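Local coordinates for 49 protein (Murid herpesvirus 4, PDB 6A4V) that probably interacts with the host poly(ADP-ribose) polymerase 1 and, through that interaction, facilitates replication of the virus, at residues Ala64-Leu69 with Ile303-Leu308; Val71-Cys76 with Asp299-Cys304; Ser111-Ile116 with Leu143-Pro148; Ile137-Leu142 with Asn218-Trp223. All blocks are in the same frame, centred on the assembly; numbering follows the deposited sequence.

How the interactions relate
The four contacts fall into two pairs on opposite sides of the chain's centre. Interactions 1 and 2, with centres 8 Å apart, are successive levels of one interface between helix 61-85 and helix 295-312, and both come within reach of the second subunit. Interactions 3 and 4 have centres 11 Å apart and share helix 131-146, which packs on helix 111-126 in one and on helix 213-235 in the other; Leu-142 joins them. Along the chain, interactions 3 and 4 alternate and are nested within the loops closed by interactions 1 and 2. An early helix and the last one therefore meet in one helical bundle, while some intervening helices build another, 41 to 58 Å away between contact centres.

Interaction 1: residues Ala64-Leu69 with Ile303-Leu308; sequences ACLCKL and ICLRGL
An antiparallel helix pair, helix 61-85 against helix 295-312, is held at this level by leucines, with Leu-66 and Leu-69 on one side and Leu-305 and Leu-308 on the other. The axes of the two short segments come within 10.1 Å at an angle of 161°. Leu-305 lies at the middle: its CD2 methyl meets CD2 of Leu-66 at 3.8 Å, the two side chains slanting past each other, while its CD1 rests 4.0 Å from CB of Leu-69, whose side chain runs at about a right angle to it. CD1 of Leu-305 also reaches the backbone, 3.8 Å from the carbonyl O of Leu-69. The other branch of Leu-66 goes to the next turn, where CD1 stands 4.2 Å from CB of Leu-308. With CG of Leu-66 placed beside the backbone N (chi1 -78°), its two methyls divide between Leu-305 and Leu-308. All four leucines are buried, and the contact across the helices is apolar. Around it, Leu-69 also packs on Phe-250 and Val-254 of helix 238-262, Leu-305 on Leu-282 of helix 274-289, and helix 44-57 covers Ala-64 and Cys-67 on another flank of helix 61-85.

Interaction 2: residues Val71-Cys76 with Asp299-Cys304; sequences VLCKIC and DEILIC
Lys-74 crosses the side chain of Leu-302 at about a right angle, next to the place where Cys-73 points toward helix 295-312. From CB the lysine chain leaves with CG beside the backbone N (chi1 -81°) and bends at the next bond (chi2 135°), which brings its far end closer to the partner helix than its root. CB stays clear of 299-304; CG and CD pass at 4.4 Å from CD2 of Leu-302. CE comes closest, 3.6 Å from CD2 of Leu-302, and the terminal NZ then lies 4.0 Å from the same methyl. The lysine thus lays the end of its aliphatic chain against the leucine at the exposed margin of the interface. Further inside, SG of Cys-73, anti to its backbone N, sits 3.7 Å from CG2 of Ile-301 and 3.8 Å from CG of Leu-302, so the sulfur touches two neighbouring residues of the opposite helix. Ile-301 also packs on Leu-285, Leu-286 and Leu-289 of helix 274-289, which continue the apolar core. Glu-300 and Asp-299 face the second subunit, forming salt bridges with Arg-99 and Lys-196 of that neighbouring chain. The segment axes are 9.9 Å apart and inclined at 164°, the geometry of antiparallel packing in a helical bundle, here with one helix of the pair also contributing to the subunit interface.

Interaction 3: residues Ser111-Ile116 with Leu143-Pro148; sequences SKFQRI and LGCQSP
Helix 111-126 begins beside the C-terminal end of helix 131-146, and the two backbones come closest at Phe-113 and Cys-145, whose CA atoms are 7.0 Å apart; segment 143-148 leaves helical geometry at Ser-147. The contact is carried mainly by these same two residues. CD2 of Phe-113 is 4.0 Å from CB of Cys-145, and that CB lies at the edge of the phenyl ring, in its plane, so this methylene meets the rim of the ring and not a face. The ring gets there because CG is anti to the backbone N (chi1 -152°): the first bond of the side chain does not aim straight at 143-148, but the end of the ring comes closer to it. SG of Cys-145, beside its own backbone N (chi1 -57°), stays near the same ring corner, 4.2 Å from CD2 of Phe-113, and CD of Lys-112 passes it more loosely at 4.5 Å. Phe-113 also packs on Leu-142 and on Leu-213 of helix 213-235, which draws a third helix towards the ring. Chemically, then, the two segments are joined by dispersion between that corner of the ring and the CB and SG of Cys-145, with Lys-112 only loosely near the sulfur. Such contacts depend on shape and burial and set few directional demands, consistent with a partly buried junction at the ends of two helices.

Interaction 4: residues Ile137-Leu142 with Asn218-Trp223; sequences IGTVNL and NVLVYW
Thr-139, Leu-142, Leu-220 and Val-221 make the first shell, all four buried. The methyl of Thr-139 does most of the work on its side: CG2 lies 3.8 Å from CG2 of Val-221, the two side chains meeting at an oblique angle, and 4.0 Å from CG of Leu-220, which it meets tip to tip. One turn further along, CD1 of Leu-142 reaches CD2 of Leu-220 at 3.7 Å, those side chains running at about a right angle. CG2 of Thr-139 stands anti to the backbone N, and the hydroxyl beside that N (chi1 -53°) is hydrogen-bonded to the carbonyl O of Leu-135, so its polar atom is satisfied within its own helix while the methyl faces the partner. In the next shell, Leu-142 is backed by Ile-116 and Leu-117 of helix 111-126, and Leu-220 touches His-100 of helix 89-104. Asn-141, which packs on Ile-116, donates from ND2 to Ile-137 O (2.7 Å) from above the carbonyl plane. The segment axes approach to 10.3 Å at 165°, an antiparallel helix pair within an all-helical bundle, where helix 131-146 packs against both helix 111-126 and helix 213-235, which also touch each other.

Interaction 1: residues Ala64-Leu69 with Ile303-Leu308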
loop_
_atom_site.group_PDB
_atom_site.type_symbol
_atom_site.label_atom_id
_atom_site.label_comp_id
_atom_site.label_asym_id
_atom_site.label_seq_id
_atom_site.Cartn_x
_atom_site.Cartn_y
_atom_site.Cartn_z
ATOM N N ALA B 64 12.606 -19.869 -13.017
ATOM C CA ALA B 64 12.586 -19.978 -11.581
ATOM C C ALA B 64 13.109 -18.673 -10.960
ATOM O O ALA B 64 12.479 -18.063 -10.098
ATOM C CB ALA B 64 13.394 -21.190 -11.185
ATOM N N CYS B 65 14.197 -18.154 -11.513
ATOM C CA CYS B 65 14.840 -16.950 -10.952
ATOM C C CYS B 65 13.822 -15.804 -10.955
ATOM O O CYS B 65 13.662 -15.060 -9.968
ATOM C CB CYS B 65 16.132 -16.664 -11.698
ATOM S SG CYS B 65 17.161 -15.446 -10.833
ATOM N N LEU B 66 13.026 -15.732 -12.025
ATOM C CA LEU B 66 12.147 -14.655 -12.192
ATOM C C LEU B 66 10.991 -14.726 -11.195
ATOM O O LEU B 66 10.690 -13.706 -10.580
ATOM C CB LEU B 66 11.628 -14.642 -13.616
ATOM C CG LEU B 66 12.644 -14.073 -14.578
ATOM C CD1 LEU B 66 12.112 -14.236 -15.988
ATOM C CD2 LEU B 66 12.899 -12.608 -14.243
ATOM N N CYS B 67 10.384 -15.910 -11.036
ATOM C CA CYS B 67 9.372 -16.087 -9.985
ATOM C C CYS B 67 10.002 -15.593 -8.670
ATOM O O CYS B 67 9.436 -14.826 -7.979
ATOM C CB CYS B 67 8.918 -17.547 -9.917
ATOM S SG CYS B 67 8.190 -18.170 -11.467
ATOM N N LYS B 68 11.238 -16.018 -8.387
ATOM C CA LYS B 68 11.838 -15.806 -7.103
ATOM C C LYS B 68 11.935 -14.302 -6.881
ATOM O O LYS B 68 11.617 -13.822 -5.779
ATOM C CB LYS B 68 13.227 -16.446 -7.001
ATOM C CG LYS B 68 13.269 -17.963 -7.108
ATOM C CD LYS B 68 14.175 -18.715 -6.083
ATOM C CE LYS B 68 14.869 -19.938 -6.675
ATOM N NZ LYS B 68 16.343 -19.909 -6.453
ATOM N N LEU B 69 12.252 -13.594 -7.967
ATOM C CA LEU B 69 12.426 -12.204 -8.005
ATOM C C LEU B 69 11.106 -11.486 -7.812
ATOM O O LEU B 69 11.126 -10.395 -7.272
ATOM C CB LEU B 69 13.049 -11.779 -9.335
ATOM C CG LEU B 69 14.565 -11.997 -9.392
ATOM C CD1 LEU B 69 15.084 -11.809 -10.803
ATOM C CD2 LEU B 69 15.283 -11.113 -8.386
ATOM N N ILE B 303 6.623 -4.649 -13.354
ATOM C CA ILE B 303 6.111 -4.699 -14.674
ATOM C C ILE B 303 7.217 -5.290 -15.549
ATOM O O ILE B 303 6.980 -6.196 -16.372
ATOM C CB ILE B 303 5.531 -3.345 -15.177
ATOM C CG1 ILE B 303 4.482 -3.611 -16.247
ATOM C CG2 ILE B 303 6.576 -2.369 -15.732
ATOM C CD1 ILE B 303 3.360 -4.505 -15.758
ATOM N N CYS B 304 8.446 -4.917 -15.233
ATOM C CA CYS B 304 9.613 -5.341 -15.969
ATOM C C CYS B 304 9.925 -6.841 -15.785
ATOM O O CYS B 304 10.310 -7.589 -16.722
ATOM C CB CYS B 304 10.775 -4.435 -15.589
ATOM S SG CYS B 304 12.342 -5.010 -16.273
ATOM N N LEU B 305 9.780 -7.368 -14.588
ATOM C CA LEU B 305 9.940 -8.810 -14.457
ATOM C C LEU B 305 8.837 -9.540 -15.248
ATOM O O LEU B 305 9.118 -10.487 -15.956
ATOM C CB LEU B 305 9.857 -9.119 -12.970
ATOM C CG LEU B 305 11.010 -8.592 -12.140
ATOM C CD1 LEU B 305 10.727 -8.807 -10.678
ATOM C CD2 LEU B 305 12.303 -9.288 -12.542
ATOM N N ARG B 306 7.586 -9.125 -15.109
ATOM C CA ARG B 306 6.454 -9.684 -15.913
ATOM C C ARG B 306 6.817 -9.642 -17.411
ATOM O O ARG B 306 6.741 -10.660 -18.133
ATOM C CB ARG B 306 5.145 -8.918 -15.664
ATOM C CG ARG B 306 3.913 -9.803 -15.478
ATOM C CD ARG B 306 2.584 -9.208 -15.970
ATOM N NE ARG B 306 1.925 -8.204 -15.120
ATOM C CZ ARG B 306 0.844 -7.477 -15.467
ATOM N NH1 ARG B 306 0.262 -7.624 -16.650
ATOM N NH2 ARG B 306 0.347 -6.585 -14.622
ATOM N N GLY B 307 7.248 -8.468 -17.890
ATOM C CA GLY B 307 7.716 -8.376 -19.296
ATOM C C GLY B 307 8.689 -9.501 -19.645
ATOM O O GLY B 307 8.646 -10.039 -20.727
ATOM N N LEU B 308 9.602 -9.811 -18.723
ATOM C CA LEU B 308 10.723 -10.702 -18.970
ATOM C C LEU B 308 10.245 -12.160 -19.044
ATOM O O LEU B 308 10.665 -12.896 -19.916
ATOM C CB LEU B 308 11.779 -10.485 -17.876
ATOM C CG LEU B 308 12.873 -9.489 -18.243
ATOM C CD1 LEU B 308 13.630 -8.997 -17.001
ATOM C CD2 LEU B 308 13.826 -10.106 -19.225
#

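Interaction 2: residues Val71-Cys76 with Asp299-Cys304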
loop_
_atom_site.group_PDB
_atom_site.type_symbol
_atom_site.label_atom_id
_atom_site.label_comp_id
_atom_site.label_asym_id
_atom_site.label_seq_id
_atom_site.Cartn_x
_atom_site.Cartn_y
_atom_site.Cartn_z
ATOM N N VAL B 71 8.479 -12.680 -6.208
ATOM C CA VAL B 71 8.208 -12.835 -4.812
ATOM C C VAL B 71 9.022 -11.832 -4.010
ATOM O O VAL B 71 8.478 -11.293 -3.042
ATOM C CB VAL B 71 8.569 -14.227 -4.283
ATOM C CG1 VAL B 71 8.619 -14.224 -2.775
ATOM C CG2 VAL B 71 7.582 -15.258 -4.816
ATOM N N LEU B 72 10.318 -11.665 -4.353
ATOM C CA LEU B 72 11.117 -10.777 -3.532
ATOM C C LEU B 72 10.733 -9.332 -3.768
ATOM O O LEU B 72 10.855 -8.515 -2.856
ATOM C CB LEU B 72 12.598 -10.975 -3.781
ATOM C CG LEU B 72 13.175 -12.219 -3.154
ATOM C CD1 LEU B 72 14.566 -12.417 -3.655
ATOM C CD2 LEU B 72 13.167 -12.123 -1.652
ATOM N N CYS B 73 10.314 -8.990 -4.999
ATOM C CA CYS B 73 9.876 -7.601 -5.247
ATOM C C CYS B 73 8.638 -7.184 -4.416
ATOM O O CYS B 73 8.530 -6.022 -3.841
ATOM C CB CYS B 73 9.491 -7.473 -6.712
ATOM S SG CYS B 73 9.520 -5.740 -7.134
ATOM N N LYS B 74 7.613 -8.044 -4.395
ATOM C CA LYS B 74 6.433 -7.775 -3.569
ATOM C C LYS B 74 6.897 -7.604 -2.126
ATOM O O LYS B 74 6.609 -6.569 -1.455
ATOM C CB LYS B 74 5.439 -8.905 -3.721
ATOM C CG LYS B 74 4.602 -8.753 -4.991
ATOM C CD LYS B 74 4.447 -10.042 -5.787
ATOM C CE LYS B 74 3.792 -9.816 -7.140
ATOM N NZ LYS B 74 4.111 -10.890 -8.113
ATOM N N ILE B 75 7.647 -8.595 -1.662
ATOM C CA ILE B 75 7.969 -8.632 -0.249
ATOM C C ILE B 75 8.705 -7.361 0.117
ATOM O O ILE B 75 8.316 -6.662 1.018
ATOM C CB ILE B 75 8.765 -9.868 0.158
ATOM C CG1 ILE B 75 7.841 -11.076 0.172
ATOM C CG2 ILE B 75 9.406 -9.603 1.533
ATOM C CD1 ILE B 75 8.568 -12.407 0.404
ATOM N N CYS B 76 9.730 -7.011 -0.634
ATOM C CA CYS B 76 10.501 -5.757 -0.291
ATOM C C CYS B 76 9.624 -4.493 -0.293
ATOM O O CYS B 76 9.766 -3.598 0.543
ATOM C CB CYS B 76 11.655 -5.593 -1.282
ATOM S SG CYS B 76 12.969 -6.812 -1.051
ATOM N N ASP B 299 7.216 -0.864 -8.274
ATOM C CA ASP B 299 6.168 -1.014 -9.261
ATOM C C ASP B 299 6.762 -1.169 -10.659
ATOM O O ASP B 299 6.313 -1.962 -11.462
ATOM C CB ASP B 299 5.170 0.153 -9.235
ATOM C CG ASP B 299 4.141 0.132 -8.096
ATOM O OD1 ASP B 299 3.651 -0.972 -7.800
ATOM O OD2 ASP B 299 3.782 1.260 -7.556
ATOM N N GLU B 300 7.707 -0.299 -11.015
ATOM C CA GLU B 300 8.397 -0.456 -12.335
ATOM C C GLU B 300 9.109 -1.805 -12.478
ATOM O O GLU B 300 9.015 -2.474 -13.495
ATOM C CB GLU B 300 9.364 0.693 -12.573
ATOM C CG GLU B 300 9.401 1.026 -14.035
ATOM C CD GLU B 300 10.399 2.096 -14.337
ATOM O OE1 GLU B 300 10.420 3.156 -13.543
ATOM O OE2 GLU B 300 11.156 1.826 -15.305
ATOM N N ILE B 301 9.791 -2.246 -11.430
ATOM C CA ILE B 301 10.456 -3.538 -11.506
ATOM C C ILE B 301 9.461 -4.666 -11.786
ATOM O O ILE B 301 9.752 -5.526 -12.559
ATOM C CB ILE B 301 11.257 -3.795 -10.229
ATOM C CG1 ILE B 301 12.474 -2.895 -10.127
ATOM C CG2 ILE B 301 11.648 -5.232 -10.118
ATOM C CD1 ILE B 301 13.010 -2.844 -8.708
ATOM N N LEU B 302 8.332 -4.695 -11.086
ATOM C CA LEU B 302 7.309 -5.723 -11.281
ATOM C C LEU B 302 6.909 -5.801 -12.741
ATOM O O LEU B 302 6.808 -6.870 -13.285
ATOM C CB LEU B 302 6.077 -5.387 -10.420
ATOM C CG LEU B 302 6.173 -5.921 -9.005
ATOM C CD1 LEU B 302 5.382 -5.104 -8.005
ATOM C CD2 LEU B 302 5.798 -7.401 -8.992
ATOM N N ILE B 303 6.623 -4.649 -13.354
ATOM C CA ILE B 303 6.111 -4.699 -14.674
ATOM C C ILE B 303 7.217 -5.290 -15.549
ATOM O O ILE B 303 6.980 -6.196 -16.372
ATOM C CB ILE B 303 5.531 -3.345 -15.177
ATOM C CG1 ILE B 303 4.482 -3.611 -16.247
ATOM C CG2 ILE B 303 6.576 -2.369 -15.732
ATOM C CD1 ILE B 303 3.360 -4.505 -15.758
ATOM N N CYS B 304 8.446 -4.917 -15.233
ATOM C CA CYS B 304 9.613 -5.341 -15.969
ATOM C C CYS B 304 9.925 -6.841 -15.785
ATOM O O CYS B 304 10.310 -7.589 -16.722
ATOM C CB CYS B 304 10.775 -4.435 -15.589
ATOM S SG CYS B 304 12.342 -5.010 -16.273
#

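Interaction 3: residues Ser111-Ile116 with Leu143-Pro148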
loop_
_atom_site.group_PDB
_atom_site.type_symbol
_atom_site.label_atom_id
_atom_site.label_comp_id
_atom_site.label_asym_id
_atom_site.label_seq_id
_atom_site.Cartn_x
_atom_site.Cartn_y
_atom_site.Cartn_z
ATOM N N SER B 111 -14.991 1.116 42.312
ATOM C CA SER B 111 -14.038 2.217 42.285
ATOM C C SER B 111 -12.570 1.724 42.268
ATOM O O SER B 111 -11.656 2.483 41.913
ATOM C CB SER B 111 -14.282 3.152 43.445
ATOM O OG SER B 111 -13.085 3.824 43.827
ATOM N N LYS B 112 -12.290 0.487 42.691
ATOM C CA LYS B 112 -10.905 0.028 42.560
ATOM C C LYS B 112 -10.646 -0.121 41.056
ATOM O O LYS B 112 -9.772 0.564 40.516
ATOM C CB LYS B 112 -10.599 -1.253 43.346
ATOM C CG LYS B 112 -9.120 -1.437 43.687
ATOM C CD LYS B 112 -8.682 -2.888 43.946
ATOM C CE LYS B 112 -7.205 -3.008 44.280
ATOM N NZ LYS B 112 -6.601 -4.268 43.774
ATOM N N PHE B 113 -11.459 -0.953 40.393
ATOM C CA PHE B 113 -11.474 -1.093 38.913
ATOM C C PHE B 113 -11.302 0.263 38.233
ATOM O O PHE B 113 -10.516 0.417 37.294
ATOM C CB PHE B 113 -12.785 -1.715 38.452
ATOM C CG PHE B 113 -12.725 -2.492 37.167
ATOM C CD1 PHE B 113 -12.951 -1.868 35.957
ATOM C CD2 PHE B 113 -12.557 -3.866 37.189
ATOM C CE1 PHE B 113 -12.910 -2.593 34.777
ATOM C CE2 PHE B 113 -12.544 -4.599 36.009
ATOM C CZ PHE B 113 -12.703 -3.956 34.807
ATOM N N GLN B 114 -11.986 1.281 38.745
ATOM C CA GLN B 114 -11.855 2.584 38.130
ATOM C C GLN B 114 -10.412 3.066 38.309
ATOM O O GLN B 114 -9.806 3.515 37.358
ATOM C CB GLN B 114 -12.898 3.583 38.646
ATOM C CG GLN B 114 -12.841 4.965 37.966
ATOM C CD GLN B 114 -12.911 4.934 36.451
ATOM O OE1 GLN B 114 -13.681 4.176 35.847
ATOM N NE2 GLN B 114 -12.086 5.754 35.814
ATOM N N ARG B 115 -9.850 2.941 39.517
ATOM C CA ARG B 115 -8.539 3.617 39.868
ATOM C C ARG B 115 -7.361 3.091 39.018
ATOM O O ARG B 115 -6.381 3.802 38.777
ATOM C CB ARG B 115 -8.267 3.463 41.368
ATOM C CG ARG B 115 -8.262 4.784 42.131
ATOM C CD ARG B 115 -8.016 4.598 43.626
ATOM N NE ARG B 115 -9.222 4.220 44.365
ATOM C CZ ARG B 115 -9.505 2.998 44.835
ATOM N NH1 ARG B 115 -8.725 1.964 44.570
ATOM N NH2 ARG B 115 -10.589 2.811 45.569
ATOM N N ILE B 116 -7.490 1.842 38.571
ATOM C CA ILE B 116 -6.517 1.110 37.841
ATOM C C ILE B 116 -6.589 1.579 36.375
ATOM O O ILE B 116 -5.591 2.096 35.828
ATOM C CB ILE B 116 -6.804 -0.394 38.034
ATOM C CG1 ILE B 116 -6.596 -0.886 39.477
ATOM C CG2 ILE B 116 -5.994 -1.219 37.089
ATOM C CD1 ILE B 116 -7.098 -2.333 39.714
ATOM N N LEU B 143 -8.480 -7.999 36.174
ATOM C CA LEU B 143 -8.952 -9.384 36.155
ATOM C C LEU B 143 -9.236 -9.886 37.583
ATOM O O LEU B 143 -10.237 -10.600 37.811
ATOM C CB LEU B 143 -7.910 -10.245 35.439
ATOM C CG LEU B 143 -7.950 -10.145 33.918
ATOM C CD1 LEU B 143 -6.776 -10.887 33.286
ATOM C CD2 LEU B 143 -9.269 -10.682 33.379
ATOM N N GLY B 144 -8.401 -9.471 38.540
ATOM C CA GLY B 144 -8.459 -9.988 39.898
ATOM C C GLY B 144 -9.727 -9.549 40.612
ATOM O O GLY B 144 -10.295 -10.314 41.419
ATOM N N CYS B 145 -10.167 -8.320 40.307
ATOM C CA CYS B 145 -11.474 -7.830 40.679
ATOM C C CYS B 145 -12.573 -8.828 40.235
ATOM O O CYS B 145 -13.438 -9.201 41.020
ATOM C CB CYS B 145 -11.699 -6.447 40.086
ATOM S SG CYS B 145 -10.440 -5.245 40.578
ATOM N N GLN B 146 -12.552 -9.282 38.976
ATOM C CA GLN B 146 -13.608 -10.199 38.482
ATOM C C GLN B 146 -13.544 -11.517 39.262
ATOM O O GLN B 146 -14.546 -11.958 39.793
ATOM C CB GLN B 146 -13.494 -10.468 36.980
ATOM C CG GLN B 146 -14.703 -9.997 36.180
ATOM C CD GLN B 146 -14.767 -10.642 34.814
ATOM O OE1 GLN B 146 -13.745 -10.926 34.187
ATOM N NE2 GLN B 146 -15.978 -10.888 34.341
ATOM N N SER B 147 -12.361 -12.139 39.312
ATOM C CA SER B 147 -12.171 -13.349 40.110
ATOM C C SER B 147 -10.784 -13.362 40.754
ATOM O O SER B 147 -9.776 -13.401 40.066
ATOM C CB SER B 147 -12.439 -14.578 39.297
ATOM O OG SER B 147 -11.651 -14.594 38.125
ATOM N N PRO B 148 -10.698 -13.311 42.105
ATOM C CA PRO B 148 -9.423 -13.327 42.828
ATOM C C PRO B 148 -8.504 -14.545 42.696
ATOM O O PRO B 148 -7.314 -14.400 42.921
ATOM C CB PRO B 148 -9.874 -13.268 44.296
ATOM C CG PRO B 148 -11.166 -12.521 44.237
ATOM C CD PRO B 148 -11.833 -13.119 43.022
#

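Interaction 4: residues Ile137-Leu142 with Asn218-Trp223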
loop_
_atom_site.group_PDB
_atom_site.type_symbol
_atom_site.label_atom_id
_atom_site.label_comp_id
_atom_site.label_asym_id
_atom_site.label_seq_id
_atom_site.Cartn_x
_atom_site.Cartn_y
_atom_site.Cartn_z
ATOM N N ILE B 137 0.645 -5.442 35.019
ATOM C CA ILE B 137 0.197 -5.587 36.382
ATOM C C ILE B 137 -1.242 -5.067 36.427
ATOM O O ILE B 137 -2.121 -5.733 36.985
ATOM C CB ILE B 137 1.166 -4.852 37.326
ATOM C CG1 ILE B 137 0.906 -5.160 38.798
ATOM C CG2 ILE B 137 1.094 -3.359 37.063
ATOM C CD1 ILE B 137 1.095 -6.585 39.217
ATOM N N GLY B 138 -1.490 -3.918 35.762
ATOM C CA GLY B 138 -2.837 -3.375 35.540
ATOM C C GLY B 138 -3.813 -4.453 35.102
ATOM O O GLY B 138 -4.852 -4.728 35.706
ATOM N N THR B 139 -3.456 -5.137 34.051
ATOM C CA THR B 139 -4.396 -6.016 33.435
ATOM C C THR B 139 -4.743 -7.140 34.420
ATOM O O THR B 139 -5.892 -7.321 34.755
ATOM C CB THR B 139 -3.817 -6.461 32.094
ATOM O OG1 THR B 139 -3.491 -5.228 31.442
ATOM C CG2 THR B 139 -4.794 -7.273 31.280
ATOM N N VAL B 140 -3.713 -7.846 34.892
ATOM C CA VAL B 140 -3.856 -8.895 35.868
ATOM C C VAL B 140 -4.722 -8.403 37.035
ATOM O O VAL B 140 -5.589 -9.154 37.529
ATOM C CB VAL B 140 -2.497 -9.421 36.354
ATOM C CG1 VAL B 140 -2.695 -10.466 37.424
ATOM C CG2 VAL B 140 -1.675 -10.010 35.208
ATOM N N ASN B 141 -4.540 -7.148 37.444
ATOM C CA ASN B 141 -5.333 -6.642 38.551
ATOM C C ASN B 141 -6.790 -6.313 38.230
ATOM O O ASN B 141 -7.632 -6.353 39.181
ATOM C CB ASN B 141 -4.702 -5.412 39.170
ATOM C CG ASN B 141 -3.638 -5.837 40.152
ATOM O OD1 ASN B 141 -3.893 -5.815 41.344
ATOM N ND2 ASN B 141 -2.462 -6.223 39.657
ATOM N N LEU B 142 -7.109 -5.881 36.991
ATOM C CA LEU B 142 -8.508 -5.642 36.684
ATOM C C LEU B 142 -9.172 -7.020 36.720
ATOM O O LEU B 142 -10.265 -7.193 37.250
ATOM C CB LEU B 142 -8.742 -4.921 35.343
ATOM C CG LEU B 142 -8.175 -3.511 35.211
ATOM C CD1 LEU B 142 -7.795 -3.212 33.781
ATOM C CD2 LEU B 142 -9.119 -2.446 35.718
ATOM N N ASN B 218 -10.657 -10.079 27.993
ATOM C CA ASN B 218 -9.976 -10.867 26.988
ATOM C C ASN B 218 -9.331 -9.955 25.925
ATOM O O ASN B 218 -8.202 -10.164 25.500
ATOM C CB ASN B 218 -10.933 -11.903 26.393
ATOM C CG ASN B 218 -11.063 -13.144 27.255
ATOM O OD1 ASN B 218 -10.387 -13.273 28.273
ATOM N ND2 ASN B 218 -11.920 -14.070 26.858
ATOM N N VAL B 219 -10.061 -8.932 25.493
ATOM C CA VAL B 219 -9.630 -8.035 24.451
ATOM C C VAL B 219 -8.504 -7.143 24.989
ATOM O O VAL B 219 -7.563 -6.817 24.273
ATOM C CB VAL B 219 -10.822 -7.189 23.956
ATOM C CG1 VAL B 219 -10.405 -5.876 23.312
ATOM C CG2 VAL B 219 -11.702 -7.967 23.002
ATOM N N LEU B 220 -8.646 -6.669 26.222
ATOM C CA LEU B 220 -7.582 -5.857 26.817
ATOM C C LEU B 220 -6.286 -6.649 26.832
ATOM O O LEU B 220 -5.197 -6.126 26.603
ATOM C CB LEU B 220 -7.912 -5.490 28.251
ATOM C CG LEU B 220 -6.810 -4.679 28.922
ATOM C CD1 LEU B 220 -6.385 -3.510 28.040
ATOM C CD2 LEU B 220 -7.271 -4.174 30.279
ATOM N N VAL B 221 -6.438 -7.929 27.154
ATOM C CA VAL B 221 -5.340 -8.774 27.351
ATOM C C VAL B 221 -4.612 -8.875 26.028
ATOM O O VAL B 221 -3.386 -8.830 25.979
ATOM C CB VAL B 221 -5.768 -10.178 27.810
ATOM C CG1 VAL B 221 -4.743 -11.215 27.394
ATOM C CG2 VAL B 221 -6.011 -10.240 29.293
ATOM N N TYR B 222 -5.407 -9.154 25.000
ATOM C CA TYR B 222 -4.902 -9.467 23.664
ATOM C C TYR B 222 -4.138 -8.239 23.156
ATOM O O TYR B 222 -3.044 -8.359 22.692
ATOM C CB TYR B 222 -6.087 -9.834 22.769
ATOM C CG TYR B 222 -5.819 -9.947 21.292
ATOM C CD1 TYR B 222 -5.492 -11.168 20.720
ATOM C CD2 TYR B 222 -5.960 -8.856 20.449
ATOM C CE1 TYR B 222 -5.303 -11.295 19.355
ATOM C CE2 TYR B 222 -5.798 -8.977 19.077
ATOM C CZ TYR B 222 -5.438 -10.199 18.528
ATOM O OH TYR B 222 -5.244 -10.360 17.179
ATOM N N TRP B 223 -4.723 -7.056 23.327
ATOM C CA TRP B 223 -4.063 -5.861 22.868
ATOM C C TRP B 223 -2.849 -5.498 23.716
ATOM O O TRP B 223 -1.918 -4.888 23.205
ATOM C CB TRP B 223 -5.025 -4.690 22.742
ATOM C CG TRP B 223 -5.894 -4.883 21.543
ATOM C CD1 TRP B 223 -7.217 -5.199 21.531
ATOM C CD2 TRP B 223 -5.490 -4.815 20.173
ATOM N NE1 TRP B 223 -7.669 -5.317 20.251
ATOM C CE2 TRP B 223 -6.635 -5.068 19.392
ATOM C CE3 TRP B 223 -4.307 -4.459 19.524
ATOM C CZ2 TRP B 223 -6.603 -5.055 17.994
ATOM C CZ3 TRP B 223 -4.282 -4.416 18.151
ATOM C CH2 TRP B 223 -5.402 -4.761 17.399
#